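Local coordinates for protein ribonuclease J (Methanolobus psychrophilus R15, PDB 5HAB) that probably degrades RNA as a zinc-dependent exoribonuclease of the metallo-beta-lactamase superfamily, beta-CASP group, at residues A112-A117 with H136-E141; D200-L205 with S240-H245; K249-G254 with R370-A375. The protein carries 1 engineered substitution. All blocks are in the same frame, centred on the assembly; numbering follows the deposited sequence.

Interaction 1: residues A112-A117 with H136-E141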
loop_
_atom_site.group_PDB
_atom_site.type_symbol
_atom_site.label_atom_id
_atom_site.label_comp_id
_atom_site.label_asym_id
_atom_site.label_seq_id
_atom_site.Cartn_x
_atom_site.Cartn_y
_atom_site.Cartn_z
ATOM N N ALA B 112 -2.173 13.810 -30.086
ATOM C CA ALA B 112 -3.463 14.196 -30.655
ATOM C C ALA B 112 -3.319 15.239 -31.768
ATOM O O ALA B 112 -4.321 15.691 -32.319
ATOM C CB ALA B 112 -4.393 14.718 -29.570
ATOM N N ILE B 113 -2.083 15.643 -32.068
ATOM C CA ILE B 113 -1.822 16.575 -33.171
ATOM C C ILE B 113 -2.542 16.163 -34.469
ATOM O O ILE B 113 -3.292 16.971 -35.024
ATOM C CB ILE B 113 -0.303 16.749 -33.417
ATOM C CG1 ILE B 113 0.328 17.624 -32.331
ATOM C CG2 ILE B 113 -0.047 17.350 -34.790
ATOM C CD1 ILE B 113 -0.096 19.071 -32.392
ATOM N N PRO B 114 -2.365 14.904 -34.932
ATOM C CA PRO B 114 -3.002 14.523 -36.199
ATOM C C PRO B 114 -4.524 14.494 -36.164
ATOM O O PRO B 114 -5.148 14.300 -37.206
ATOM C CB PRO B 114 -2.467 13.105 -36.453
ATOM C CG PRO B 114 -1.286 12.966 -35.581
ATOM C CD PRO B 114 -1.589 13.779 -34.380
ATOM N N LYS B 115 -5.117 14.668 -34.991
ATOM C CA LYS B 115 -6.561 14.549 -34.877
ATOM C C LYS B 115 -7.261 15.898 -34.695
ATOM O O LYS B 115 -8.424 16.051 -35.070
ATOM C CB LYS B 115 -6.913 13.613 -33.718
ATOM C CG LYS B 115 -6.962 12.144 -34.116
ATOM C CD LYS B 115 -7.601 11.966 -35.484
ATOM C CE LYS B 115 -7.378 10.567 -36.029
ATOM N NZ LYS B 115 -8.146 9.549 -35.267
ATOM N N LEU B 116 -6.557 16.875 -34.132
ATOM C CA LEU B 116 -7.181 18.156 -33.815
ATOM C C LEU B 116 -6.478 19.353 -34.465
ATOM O O LEU B 116 -7.098 20.402 -34.652
ATOM C CB LEU B 116 -7.233 18.362 -32.296
ATOM C CG LEU B 116 -7.942 17.328 -31.424
ATOM C CD1 LEU B 116 -7.680 17.619 -29.957
ATOM C CD2 LEU B 116 -9.430 17.309 -31.706
ATOM N N ALA B 117 -5.191 19.219 -34.781
ATOM C CA ALA B 117 -4.429 20.375 -35.256
ATOM C C ALA B 117 -4.926 20.903 -36.609
ATOM O O ALA B 117 -4.863 22.107 -36.871
ATOM C CB ALA B 117 -2.958 20.035 -35.347
ATOM N N HIS B 136 6.964 13.484 -39.409
ATOM C CA HIS B 136 6.933 12.055 -39.700
ATOM C C HIS B 136 5.594 11.454 -39.298
ATOM O O HIS B 136 5.133 10.496 -39.911
ATOM C CB HIS B 136 8.084 11.326 -38.998
ATOM C CG HIS B 136 9.433 11.667 -39.551
ATOM N ND1 HIS B 136 10.608 11.202 -38.998
ATOM C CD2 HIS B 136 9.793 12.440 -40.603
ATOM C CE1 HIS B 136 11.634 11.674 -39.688
ATOM N NE2 HIS B 136 11.164 12.428 -40.666
ATOM N N GLN B 137 4.966 12.023 -38.276
ATOM C CA GLN B 137 3.688 11.498 -37.814
ATOM C C GLN B 137 2.526 11.948 -38.707
ATOM O O GLN B 137 1.656 11.147 -39.040
ATOM C CB GLN B 137 3.446 11.911 -36.366
ATOM C CG GLN B 137 2.034 11.701 -35.881
ATOM C CD GLN B 137 1.910 11.928 -34.390
ATOM O OE1 GLN B 137 1.662 13.047 -33.940
ATOM N NE2 GLN B 137 2.084 10.863 -33.612
ATOM N N ILE B 138 2.496 13.233 -39.056
ATOM C CA ILE B 138 1.450 13.786 -39.919
ATOM C C ILE B 138 1.381 13.032 -41.244
ATOM O O ILE B 138 0.296 12.736 -41.752
ATOM C CB ILE B 138 1.671 15.294 -40.166
ATOM C CG1 ILE B 138 1.467 16.090 -38.873
ATOM C CG2 ILE B 138 0.744 15.803 -41.259
ATOM C CD1 ILE B 138 0.065 15.999 -38.319
ATOM N N ASP B 139 2.552 12.711 -41.790
ATOM C CA ASP B 139 2.655 11.943 -43.027
ATOM C C ASP B 139 2.416 10.457 -42.771
ATOM O O ASP B 139 3.071 9.604 -43.369
ATOM C CB ASP B 139 4.023 12.148 -43.688
ATOM C CG ASP B 139 4.381 13.617 -43.853
ATOM O OD1 ASP B 139 3.457 14.462 -43.844
ATOM O OD2 ASP B 139 5.586 13.926 -44.001
ATOM N N SER B 140 1.490 10.148 -41.870
ATOM C CA SER B 140 1.224 8.767 -41.497
ATOM C C SER B 140 -0.242 8.577 -41.125
ATOM O O SER B 140 -0.567 7.844 -40.191
ATOM C CB SER B 140 2.123 8.339 -40.333
ATOM O OG SER B 140 3.489 8.613 -40.601
ATOM N N GLU B 141 -1.121 9.257 -41.854
ATOM C CA GLU B 141 -2.556 9.039 -41.724
ATOM C C GLU B 141 -3.183 8.985 -43.113
ATOM O O GLU B 141 -4.172 8.283 -43.337
ATOM C CB GLU B 141 -3.207 10.129 -40.868
ATOM C CG GLU B 141 -2.805 11.549 -41.225
ATOM C CD GLU B 141 -3.515 12.582 -40.370
ATOM O OE1 GLU B 141 -3.007 13.719 -40.258
ATOM O OE2 GLU B 141 -4.583 12.257 -39.809
#

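Interaction 2: residues D200-L205 with S240-H245. With SO4 (sulfate ion), chain L.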
loop_
_atom_site.group_PDB
_atom_site.type_symbol
_atom_site.label_atom_id
_atom_site.label_comp_id
_atom_site.label_asym_id
_atom_site.label_seq_id
_atom_site.Cartn_x
_atom_site.Cartn_y
_atom_site.Cartn_z
ATOM N N ASP B 200 17.994 19.135 -14.349
ATOM C CA ASP B 200 19.063 18.142 -14.383
ATOM C C ASP B 200 20.385 18.859 -14.615
ATOM O O ASP B 200 20.650 19.361 -15.703
ATOM C CB ASP B 200 18.821 17.086 -15.466
ATOM C CG ASP B 200 19.719 15.870 -15.304
ATOM O OD1 ASP B 200 20.793 16.004 -14.680
ATOM O OD2 ASP B 200 19.352 14.779 -15.791
ATOM N N ARG B 201 21.215 18.882 -13.581
ATOM C CA ARG B 201 22.447 19.658 -13.583
ATOM C C ARG B 201 23.615 18.884 -14.163
ATOM O O ARG B 201 24.676 19.447 -14.418
ATOM C CB ARG B 201 22.742 20.078 -12.153
ATOM C CG ARG B 201 21.627 20.969 -11.634
ATOM C CD ARG B 201 21.723 21.250 -10.140
ATOM N NE ARG B 201 20.677 22.170 -9.670
ATOM C CZ ARG B 201 19.415 21.804 -9.459
ATOM N NH1 ARG B 201 19.053 20.556 -9.709
ATOM N NH2 ARG B 201 18.516 22.681 -9.038
ATOM N N THR B 202 23.399 17.593 -14.398
ATOM C CA THR B 202 24.384 16.748 -15.060
ATOM C C THR B 202 23.706 15.857 -16.101
ATOM O O THR B 202 23.705 14.634 -15.966
ATOM C CB THR B 202 25.162 15.863 -14.046
ATOM O OG1 THR B 202 24.255 14.994 -13.356
ATOM C CG2 THR B 202 25.900 16.720 -13.022
ATOM N N PRO B 203 23.123 16.469 -17.149
ATOM C CA PRO B 203 22.451 15.674 -18.181
ATOM C C PRO B 203 23.447 14.838 -18.965
ATOM O O PRO B 203 24.630 15.165 -18.981
ATOM C CB PRO B 203 21.799 16.731 -19.086
ATOM C CG PRO B 203 21.953 18.040 -18.369
ATOM C CD PRO B 203 23.143 17.900 -17.490
ATOM N N THR B 204 22.979 13.775 -19.606
ATOM C CA THR B 204 23.859 12.945 -20.414
ATOM C C THR B 204 23.743 13.250 -21.910
ATOM O O THR B 204 24.416 12.613 -22.721
ATOM C CB THR B 204 23.591 11.444 -20.187
ATOM O OG1 THR B 204 22.257 11.122 -20.591
ATOM C CG2 THR B 204 23.775 11.080 -18.716
ATOM N N LEU B 205 22.902 14.210 -22.287
ATOM C CA LEU B 205 22.753 14.533 -23.708
ATOM C C LEU B 205 22.466 16.003 -24.005
ATOM O O LEU B 205 23.202 16.639 -24.764
ATOM C CB LEU B 205 21.647 13.674 -24.323
ATOM C CG LEU B 205 21.922 13.163 -25.738
ATOM C CD1 LEU B 205 23.298 12.528 -25.826
ATOM C CD2 LEU B 205 20.850 12.179 -26.173
ATOM N N SER B 240 19.299 12.987 -11.054
ATOM C CA SER B 240 19.782 13.246 -12.400
ATOM C C SER B 240 19.683 12.020 -13.298
ATOM O O SER B 240 19.617 10.886 -12.827
ATOM C CB SER B 240 21.227 13.738 -12.365
ATOM O OG SER B 240 21.803 13.698 -13.661
ATOM N N GLU B 241 19.639 12.268 -14.602
ATOM C CA GLU B 241 19.726 11.208 -15.600
ATOM C C GLU B 241 21.042 10.442 -15.448
ATOM O O GLU B 241 21.142 9.263 -15.795
ATOM C CB GLU B 241 19.615 11.807 -17.006
ATOM C CG GLU B 241 19.930 10.859 -18.141
ATOM C CD GLU B 241 18.963 9.702 -18.217
ATOM O OE1 GLU B 241 19.310 8.674 -18.834
ATOM O OE2 GLU B 241 17.844 9.817 -17.675
ATOM N N LEU B 242 22.045 11.128 -14.913
ATOM C CA LEU B 242 23.346 10.528 -14.665
ATOM C C LEU B 242 23.226 9.337 -13.718
ATOM O O LEU B 242 23.962 8.364 -13.845
ATOM C CB LEU B 242 24.313 11.568 -14.103
ATOM C CG LEU B 242 25.732 11.078 -13.825
ATOM C CD1 LEU B 242 26.337 10.460 -15.077
ATOM C CD2 LEU B 242 26.584 12.232 -13.347
ATOM N N ILE B 243 22.293 9.421 -12.776
ATOM C CA ILE B 243 22.036 8.330 -11.844
ATOM C C ILE B 243 21.576 7.080 -12.592
ATOM O O ILE B 243 22.039 5.970 -12.309
ATOM C CB ILE B 243 21.002 8.752 -10.783
ATOM C CG1 ILE B 243 21.525 9.949 -9.982
ATOM C CG2 ILE B 243 20.629 7.582 -9.881
ATOM C CD1 ILE B 243 22.900 9.731 -9.363
ATOM N N ALA B 244 20.666 7.263 -13.547
ATOM C CA ALA B 244 20.163 6.150 -14.355
ATOM C C ALA B 244 21.270 5.607 -15.248
ATOM O O ALA B 244 21.370 4.400 -15.480
ATOM C CB ALA B 244 18.966 6.591 -15.196
ATOM N N HIS B 245 22.098 6.515 -15.749
ATOM C CA HIS B 245 23.271 6.140 -16.524
ATOM C C HIS B 245 24.166 5.197 -15.710
ATOM O O HIS B 245 24.511 4.103 -16.162
ATOM C CB HIS B 245 24.034 7.396 -16.954
ATOM C CG HIS B 245 25.276 7.114 -17.740
ATOM N ND1 HIS B 245 25.262 6.880 -19.098
ATOM C CD2 HIS B 245 26.573 7.045 -17.359
ATOM C CE1 HIS B 245 26.496 6.671 -19.519
ATOM N NE2 HIS B 245 27.310 6.767 -18.483
HETATM S S SO4 L . 30.957 5.778 -18.485
HETATM O O1 SO4 L . 31.576 4.699 -17.716
HETATM O O2 SO4 L . 31.635 7.037 -18.192
HETATM O O3 SO4 L . 31.059 5.484 -19.914
HETATM O O4 SO4 L . 29.551 5.894 -18.112
HETATM O O HOH W 1 21.837 8.117 -19.826
#

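Interaction 3: residues K249-G254 with R370-A375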
loop_
_atom_site.group_PDB
_atom_site.type_symbol
_atom_site.label_atom_id
_atom_site.label_comp_id
_atom_site.label_asym_id
_atom_site.label_seq_id
_atom_site.Cartn_x
_atom_site.Cartn_y
_atom_site.Cartn_z
ATOM N N LYS B 249 24.788 1.208 -16.264
ATOM C CA LYS B 249 26.163 0.763 -16.443
ATOM C C LYS B 249 26.475 -0.410 -15.519
ATOM O O LYS B 249 26.965 -1.450 -15.962
ATOM C CB LYS B 249 27.137 1.909 -16.169
ATOM C CG LYS B 249 28.596 1.549 -16.384
ATOM C CD LYS B 249 29.492 2.768 -16.216
ATOM C CE LYS B 249 30.908 2.494 -16.707
ATOM N NZ LYS B 249 31.703 3.752 -16.837
ATOM N N ASP B 250 26.155 -0.239 -14.239
ATOM C CA ASP B 250 26.430 -1.257 -13.229
ATOM C C ASP B 250 25.685 -2.556 -13.530
ATOM O O ASP B 250 26.237 -3.644 -13.375
ATOM C CB ASP B 250 26.064 -0.733 -11.835
ATOM C CG ASP B 250 26.758 -1.495 -10.713
ATOM O OD1 ASP B 250 27.250 -2.620 -10.956
ATOM O OD2 ASP B 250 26.823 -0.957 -9.586
ATOM N N VAL B 251 24.432 -2.444 -13.960
ATOM C CA VAL B 251 23.638 -3.631 -14.258
ATOM C C VAL B 251 24.204 -4.368 -15.475
ATOM O O VAL B 251 24.173 -5.601 -15.536
ATOM C CB VAL B 251 22.153 -3.268 -14.476
ATOM C CG1 VAL B 251 21.378 -4.456 -15.033
ATOM C CG2 VAL B 251 21.531 -2.786 -13.175
ATOM N N LEU B 252 24.730 -3.619 -16.440
ATOM C CA LEU B 252 25.153 -4.230 -17.698
ATOM C C LEU B 252 26.569 -4.802 -17.628
ATOM O O LEU B 252 26.851 -5.846 -18.218
ATOM C CB LEU B 252 25.045 -3.220 -18.845
ATOM C CG LEU B 252 23.621 -3.017 -19.370
ATOM C CD1 LEU B 252 23.536 -1.806 -20.285
ATOM C CD2 LEU B 252 23.149 -4.267 -20.092
ATOM N N LEU B 253 27.453 -4.129 -16.900
ATOM C CA LEU B 253 28.847 -4.554 -16.813
ATOM C C LEU B 253 29.144 -5.349 -15.538
ATOM O O LEU B 253 29.940 -6.288 -15.559
ATOM C CB LEU B 253 29.773 -3.336 -16.884
ATOM C CG LEU B 253 29.702 -2.491 -18.156
ATOM C CD1 LEU B 253 30.471 -1.192 -17.984
ATOM C CD2 LEU B 253 30.228 -3.270 -19.344
ATOM N N GLY B 254 28.497 -4.978 -14.438
ATOM C CA GLY B 254 28.740 -5.614 -13.154
ATOM C C GLY B 254 28.095 -6.977 -12.987
ATOM O O GLY B 254 27.064 -7.112 -12.326
ATOM N N ARG B 370 19.164 -12.508 -18.992
ATOM C CA ARG B 370 18.877 -11.296 -18.242
ATOM C C ARG B 370 18.107 -10.242 -19.071
ATOM O O ARG B 370 18.549 -9.805 -20.137
ATOM C CB ARG B 370 20.196 -10.740 -17.685
ATOM C CG ARG B 370 20.764 -11.558 -16.505
ATOM C CD ARG B 370 22.292 -11.511 -16.479
ATOM N NE ARG B 370 22.752 -10.189 -16.865
ATOM C CZ ARG B 370 23.186 -9.270 -16.006
ATOM N NH1 ARG B 370 23.232 -9.540 -14.701
ATOM N NH2 ARG B 370 23.581 -8.079 -16.451
ATOM N N ILE B 371 16.930 -9.867 -18.575
ATOM C CA ILE B 371 16.103 -8.860 -19.232
ATOM C C ILE B 371 16.034 -7.595 -18.388
ATOM O O ILE B 371 15.527 -7.605 -17.266
ATOM C CB ILE B 371 14.712 -9.418 -19.545
ATOM C CG1 ILE B 371 14.873 -10.698 -20.368
ATOM C CG2 ILE B 371 13.875 -8.384 -20.286
ATOM C CD1 ILE B 371 13.593 -11.351 -20.763
ATOM N N ILE B 372 16.559 -6.507 -18.943
ATOM C CA ILE B 372 16.673 -5.249 -18.228
ATOM C C ILE B 372 15.627 -4.247 -18.704
ATOM O O ILE B 372 15.699 -3.735 -19.825
ATOM C CB ILE B 372 18.085 -4.657 -18.382
ATOM C CG1 ILE B 372 19.133 -5.600 -17.790
ATOM C CG2 ILE B 372 18.163 -3.286 -17.731
ATOM C CD1 ILE B 372 19.878 -6.404 -18.826
ATOM N N PHE B 373 14.657 -3.975 -17.837
ATOM C CA PHE B 373 13.667 -2.937 -18.064
ATOM C C PHE B 373 14.205 -1.601 -17.569
ATOM O O PHE B 373 14.161 -1.308 -16.378
ATOM C CB PHE B 373 12.357 -3.269 -17.350
ATOM C CG PHE B 373 11.650 -4.471 -17.899
ATOM C CD1 PHE B 373 12.109 -5.750 -17.622
ATOM C CD2 PHE B 373 10.510 -4.328 -18.671
ATOM C CE1 PHE B 373 11.456 -6.859 -18.121
ATOM C CE2 PHE B 373 9.848 -5.434 -19.170
ATOM C CZ PHE B 373 10.322 -6.702 -18.896
ATOM N N SER B 374 14.728 -0.795 -18.484
ATOM C CA SER B 374 15.174 0.544 -18.131
ATOM C C SER B 374 13.991 1.507 -18.203
ATOM O O SER B 374 13.958 2.412 -19.038
ATOM C CB SER B 374 16.294 0.999 -19.051
ATOM O OG SER B 374 16.931 2.128 -18.502
ATOM N N ALA B 375 13.019 1.279 -17.324
ATOM C CA ALA B 375 11.761 2.016 -17.310
ATOM C C ALA B 375 10.937 1.626 -16.088
ATOM O O ALA B 375 11.171 0.586 -15.468
ATOM C CB ALA B 375 10.967 1.752 -18.582
#

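Interaction 1: residues A112-A117 with H136-E141
Ser-140 OG donates to His-136 O over 2.6 Å, in the carbonyl plane, and this bond ties up the turn that swings Glu-141 round to face Pro-114. Asp-139 has already left the helical conformation, so the chain folds back under the last turn of helix 128-138. Pro-114 is the hub of the contact. It meets three residues of the other segment. Gln-137 crosses it at about a right angle, with Gln-137 CG 3.6 Å from Pro-114 CG. The glutamine reaches the ring because CG stands opposite the backbone N (chi1 167°) and the chain beyond it is extended. Ile-138 contributes its terminal methyl. Ile-138 CD1 lies 4.0 Å from Pro-114 CA and 3.8 Å from Ile-113 CG2, where the two isoleucines also cross nearly perpendicularly.

The contact joins two successive beta-alpha-beta crossovers of the metallo-beta-lactamase domain. Helix 113-116 lies on the connection from strand 96-102 to strand 124-126. Helix 128-138 lies on the next one, from strand 124-126 to strand 150-152. All three strands run parallel in one sheet. Leu-107 and Ile-110 of helix 107-110 also touch Gln-137.

Glu-141 is poorly ordered. Its OE2 comes within 3.4 Å of Pro-114 O, but both atoms are acceptors and do not bond. The carboxylate also passes Pro-114 CB, with Glu-141 OE1 at 3.9 Å. Lys-115 NZ is the nearby opposite charge, at 6.4 Å from Glu-141 OE2, too far for a pair. Within the turn, Asp-139 OD1 forms a salt bridge with Lys-147.

Interaction 2: residues D200-L205 with S240-H245
Asp-200 meets the start of helix 241-253 with both carboxylate oxygens. OD1 of Asp-200 takes the hydroxyl proton of Ser-240 OG at 2.7 Å. OD2 takes Glu-241 N at 2.8 Å, with a nearly straight N-H...O angle of 169°. Both donors come from the syn side, somewhat out of the carboxylate plane. OD1 also accepts Thr-202 N at 3.1 Å, from the anti side. This closes an Asx turn and helps fix the rotation of the carboxylate.

Thr-202 follows, with its OG1 2.8 Å from Ser-240 OG, a hydrogen-bonding distance. Ser-240 is the N-cap of the helix, and its OG accepts Leu-242 N at 2.9 Å. One hydroxyl thus links the loop and the helix start. Leu-242 CB and CD2 pack against the Thr-202 side chain.

Thr-204 lies over the first helical turn. Its OG1 touches Glu-241 CG at 3.4 Å, the two side chains crossing at about a right angle. Water 1 joins Thr-204 OG1 to Glu-241 OE1, to which it donates. That carboxylate also has a salt bridge to Arg-273. The Thr-204 methyl, CG2, stands 4.1 Å from His-245 CB. A sulfate sits at the edge of the His-245 ring, modelled doubtfully close.

Asp-250 of the second subunit packs on Ser-240. The loop comes from the metallo-beta-lactamase part, between strand 189-194 and helix 211-220, and rests on the helix leading towards the beta-CASP part. Helix 271-283 flanks both through Ala-272 and Arg-273.

Interaction 3: residues K249-G254 with R370-A375
Arg-370 NH2 donates to Val-251 O over 2.7 Å, with an N-H...O angle of 145°. The oxygen lies at the guanidinium edge, in its plane, while the donor is tilted 18° from the carbonyl plane. The arginine side chain reaches it by bending at its second and third torsions. Beside this bond the contact is apolar. Val-251 CG1 stands 3.7 Å from Ile-372 CG1, and the two side chains slide past each other in opposite directions. Leu-252 CD2 reaches Ile-372 CD1 at 4.1 Å. Leu-252 starts out pointing away from the strand, yet its branch curls back to close the patch.

Helix 249-253 and strand 370-374 run nearly antiparallel, at 169°, with their axes 10.5 Å apart. This is a helix packed on the face of a parallel sheet, the core layer of the beta-CASP domain. Strand 262-266 lies beside strand 370-374 and pairs with it through Ile-263, while its Val-264 touches Leu-252. Phe-280 of helix 271-283 touches Leu-252 as well.

Further out, the second subunit comes close. Asp-250 OD1 forms a salt bridge with Lys-237 of that subunit, and Glu-418 of the second subunit makes a long, weak ion pair with Arg-370 NH1. Gly-254, three residues after Val-251, is the first to leave the helical conformation. Val-251 O therefore belongs to the last turn, where the partial negative charge of a helix end gathers. A buried arginine there would probably be stabilised by that charge, and the carbonyl polarised in return, while the aliphatic patch beside it is buried.

Interactions 2 and 3 share helix 241-253. Interaction 2 holds its first turn and interaction 3 its last, with centres about 17 Å apart. Both also touch the second subunit. Interaction 1 belongs to the metallo-beta-lactamase part and stands apart, its centre about 31 Å from that of interaction 2 and about 35 Å from that of interaction 3. Interactions 1 and 2 lie on opposite sides of the chain's centre. All three nevertheless come near bound RNA, their nearest atoms lying about 7 Å, 9 Å and 6 Å from it in numerical order. Together they span both main parts of the enzyme.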